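Local coordinates for GDSL-like protein (Roseburia intestinalis L1-82, PDB 6HFZ) that removes acetyl groups from acetylated beta-mannans as a two-domain esterase of the GDSL (SGNH hydrolase) family from a gut bacterium, at residues A[35-40]-A[102-107]. Residues are numbered along the deposited sequence; the frame is centred on the assembly and turned at random.
Sequences IAFLGG and FVIIEF
Ala36 and Leu38 carry the ladder that zips strand 35-39 to strand 102-106 in parallel: their N-H groups go to Phe102 O and Ile104 O, and their own carbonyls accept from Ile104 N and Glu106 N. The bond from Leu38 N to Ile104 O is the straightest, 2.8 Å with 171° at the hydrogen. One step on, Glu106 N reaches Leu38 O at 2.9 Å. Beyond that the ladder slackens, and Gly40 N to Glu106 O is a weak 3.4 Å bond.

Between side chains, the closest packing is on the face of Phe37 and Ile104, which lie side by side against Ala56 and Tyr55 of helix 55-66. With CG1 anti to the carbonyl carbon (chi1 -83°) and the chain extended beyond it (chi2 170°), Ile104 brings CD1 to 3.7 Å from Phe37 CE2. Ile35 CG2 meets Phe102 CD2 equally closely. Where the ladder weakens, the Phe107 ring still packs tightly on backbone: Gly39 CA lies over one face, and Phe107 CE1 is 3.5 Å from Gly39 C. Leu38 CG to Phe107 CE2 is slacker, 4.0 Å.

The contact is buried, with no solvent side. Thr43 and Asn142 hydrogen-bond the buried Glu106 carboxylate. Gly40 takes the N-cap position of short helix 41-44, so the strand ends set it beside Ser41, His193 and Asp190, whose geometry is consistent with a catalytic triad, as in SGNH hydrolases, where the nucleophile follows this strand.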
loop_
_atom_site.group_PDB
_atom_site.type_symbol
_atom_site.label_atom_id
_atom_site.label_comp_id
_atom_site.label_asym_id
_atom_site.label_seq_id
_atom_site.Cartn_x
_atom_site.Cartn_y
_atom_site.Cartn_z
ATOM N N ILE A 35 11.916 -11.978 4.007
ATOM C CA ILE A 35 11.025 -12.032 2.857
ATOM C C ILE A 35 9.798 -11.163 3.171
ATOM O O ILE A 35 9.034 -11.539 4.073
ATOM C CB ILE A 35 10.636 -13.502 2.609
ATOM C CG1 ILE A 35 11.858 -14.429 2.476
ATOM C CG2 ILE A 35 9.693 -13.630 1.411
ATOM C CD1 ILE A 35 12.824 -14.081 1.362
ATOM N N ALA A 36 9.608 -10.045 2.441
ATOM C CA ALA A 36 8.613 -9.084 2.801
ATOM C C ALA A 36 7.598 -8.850 1.678
ATOM O O ALA A 36 7.873 -9.046 0.511
ATOM C CB ALA A 36 9.268 -7.808 3.216
ATOM N N PHE A 37 6.458 -8.319 2.098
ATOM C CA PHE A 37 5.326 -8.022 1.220
ATOM C C PHE A 37 4.666 -6.720 1.659
ATOM O O PHE A 37 4.341 -6.580 2.811
ATOM C CB PHE A 37 4.284 -9.136 1.314
ATOM C CG PHE A 37 4.831 -10.513 1.069
ATOM C CD1 PHE A 37 5.508 -11.191 2.073
ATOM C CD2 PHE A 37 4.635 -11.161 -0.148
ATOM C CE1 PHE A 37 6.004 -12.459 1.860
ATOM C CE2 PHE A 37 5.200 -12.400 -0.376
ATOM C CZ PHE A 37 5.858 -13.053 0.634
ATOM N N LEU A 38 4.503 -5.770 0.715
ATOM C CA LEU A 38 3.891 -4.488 0.967
ATOM C C LEU A 38 2.746 -4.329 -0.042
ATOM O O LEU A 38 2.927 -4.405 -1.227
ATOM C CB LEU A 38 4.932 -3.372 0.845
ATOM C CG LEU A 38 4.433 -1.950 1.149
ATOM C CD1 LEU A 38 4.282 -1.766 2.643
ATOM C CD2 LEU A 38 5.397 -0.909 0.585
ATOM N N GLY A 39 1.560 -4.109 0.472
ATOM C CA GLY A 39 0.381 -4.101 -0.349
ATOM C C GLY A 39 -0.869 -3.799 0.450
ATOM O O GLY A 39 -0.773 -3.399 1.615
ATOM N N GLY A 40 -2.038 -3.959 -0.213
ATOM C CA GLY A 40 -3.403 -3.810 0.339
ATOM C C GLY A 40 -3.953 -5.089 0.956
ATOM O O GLY A 40 -3.189 -5.915 1.471
ATOM N N PHE A 102 13.990 -9.270 0.158
ATOM C CA PHE A 102 13.087 -9.477 -0.944
ATOM C C PHE A 102 11.776 -8.772 -0.576
ATOM O O PHE A 102 11.320 -8.921 0.555
ATOM C CB PHE A 102 12.860 -10.984 -1.125
ATOM C CG PHE A 102 11.762 -11.370 -2.097
ATOM C CD1 PHE A 102 12.040 -11.551 -3.439
ATOM C CD2 PHE A 102 10.476 -11.636 -1.634
ATOM C CE1 PHE A 102 11.030 -11.915 -4.331
ATOM C CE2 PHE A 102 9.476 -12.028 -2.514
ATOM C CZ PHE A 102 9.764 -12.169 -3.859
ATOM N N VAL A 103 11.249 -7.955 -1.494
ATOM C CA VAL A 103 10.038 -7.177 -1.295
ATOM C C VAL A 103 9.127 -7.381 -2.515
ATOM O O VAL A 103 9.549 -7.072 -3.620
ATOM C CB VAL A 103 10.342 -5.666 -1.170
ATOM C CG1 VAL A 103 9.041 -4.869 -1.031
ATOM C CG2 VAL A 103 11.294 -5.390 -0.008
ATOM N N ILE A 104 7.924 -7.887 -2.267
ATOM C CA ILE A 104 6.800 -7.803 -3.232
ATOM C C ILE A 104 6.004 -6.532 -2.959
ATOM O O ILE A 104 5.645 -6.241 -1.770
ATOM C CB ILE A 104 5.912 -9.053 -3.165
ATOM C CG1 ILE A 104 6.547 -10.152 -4.021
ATOM C CG2 ILE A 104 4.456 -8.729 -3.608
ATOM C CD1 ILE A 104 5.931 -11.521 -3.876
ATOM N N ILE A 105 5.745 -5.789 -4.034
ATOM C CA ILE A 105 4.931 -4.625 -3.967
ATOM C C ILE A 105 3.622 -4.894 -4.725
ATOM O O ILE A 105 3.646 -5.246 -5.885
ATOM C CB ILE A 105 5.667 -3.400 -4.524
ATOM C CG1 ILE A 105 6.899 -3.031 -3.704
ATOM C CG2 ILE A 105 4.704 -2.234 -4.626
ATOM C CD1 ILE A 105 7.703 -1.948 -4.303
ATOM N N GLU A 106 2.479 -4.704 -4.062
ATOM C CA GLU A 106 1.201 -5.201 -4.561
ATOM C C GLU A 106 0.099 -4.173 -4.282
ATOM O O GLU A 106 -0.575 -4.245 -3.229
ATOM C CB GLU A 106 0.938 -6.536 -3.862
ATOM C CG GLU A 106 -0.263 -7.328 -4.341
ATOM C CD GLU A 106 -1.625 -6.856 -3.879
ATOM O OE1 GLU A 106 -2.407 -6.407 -4.776
ATOM O OE2 GLU A 106 -1.899 -6.874 -2.632
ATOM N N PHE A 107 -0.079 -3.233 -5.224
ATOM C CA PHE A 107 -1.028 -2.126 -5.059
ATOM C C PHE A 107 -1.895 -1.920 -6.315
ATOM O O PHE A 107 -2.594 -0.922 -6.427
ATOM C CB PHE A 107 -0.299 -0.821 -4.706
ATOM C CG PHE A 107 0.161 -0.721 -3.278
ATOM C CD1 PHE A 107 -0.767 -0.720 -2.229
ATOM C CD2 PHE A 107 1.508 -0.691 -2.963
ATOM C CE1 PHE A 107 -0.351 -0.587 -0.908
ATOM C CE2 PHE A 107 1.917 -0.663 -1.630
ATOM C CZ PHE A 107 0.994 -0.561 -0.613
#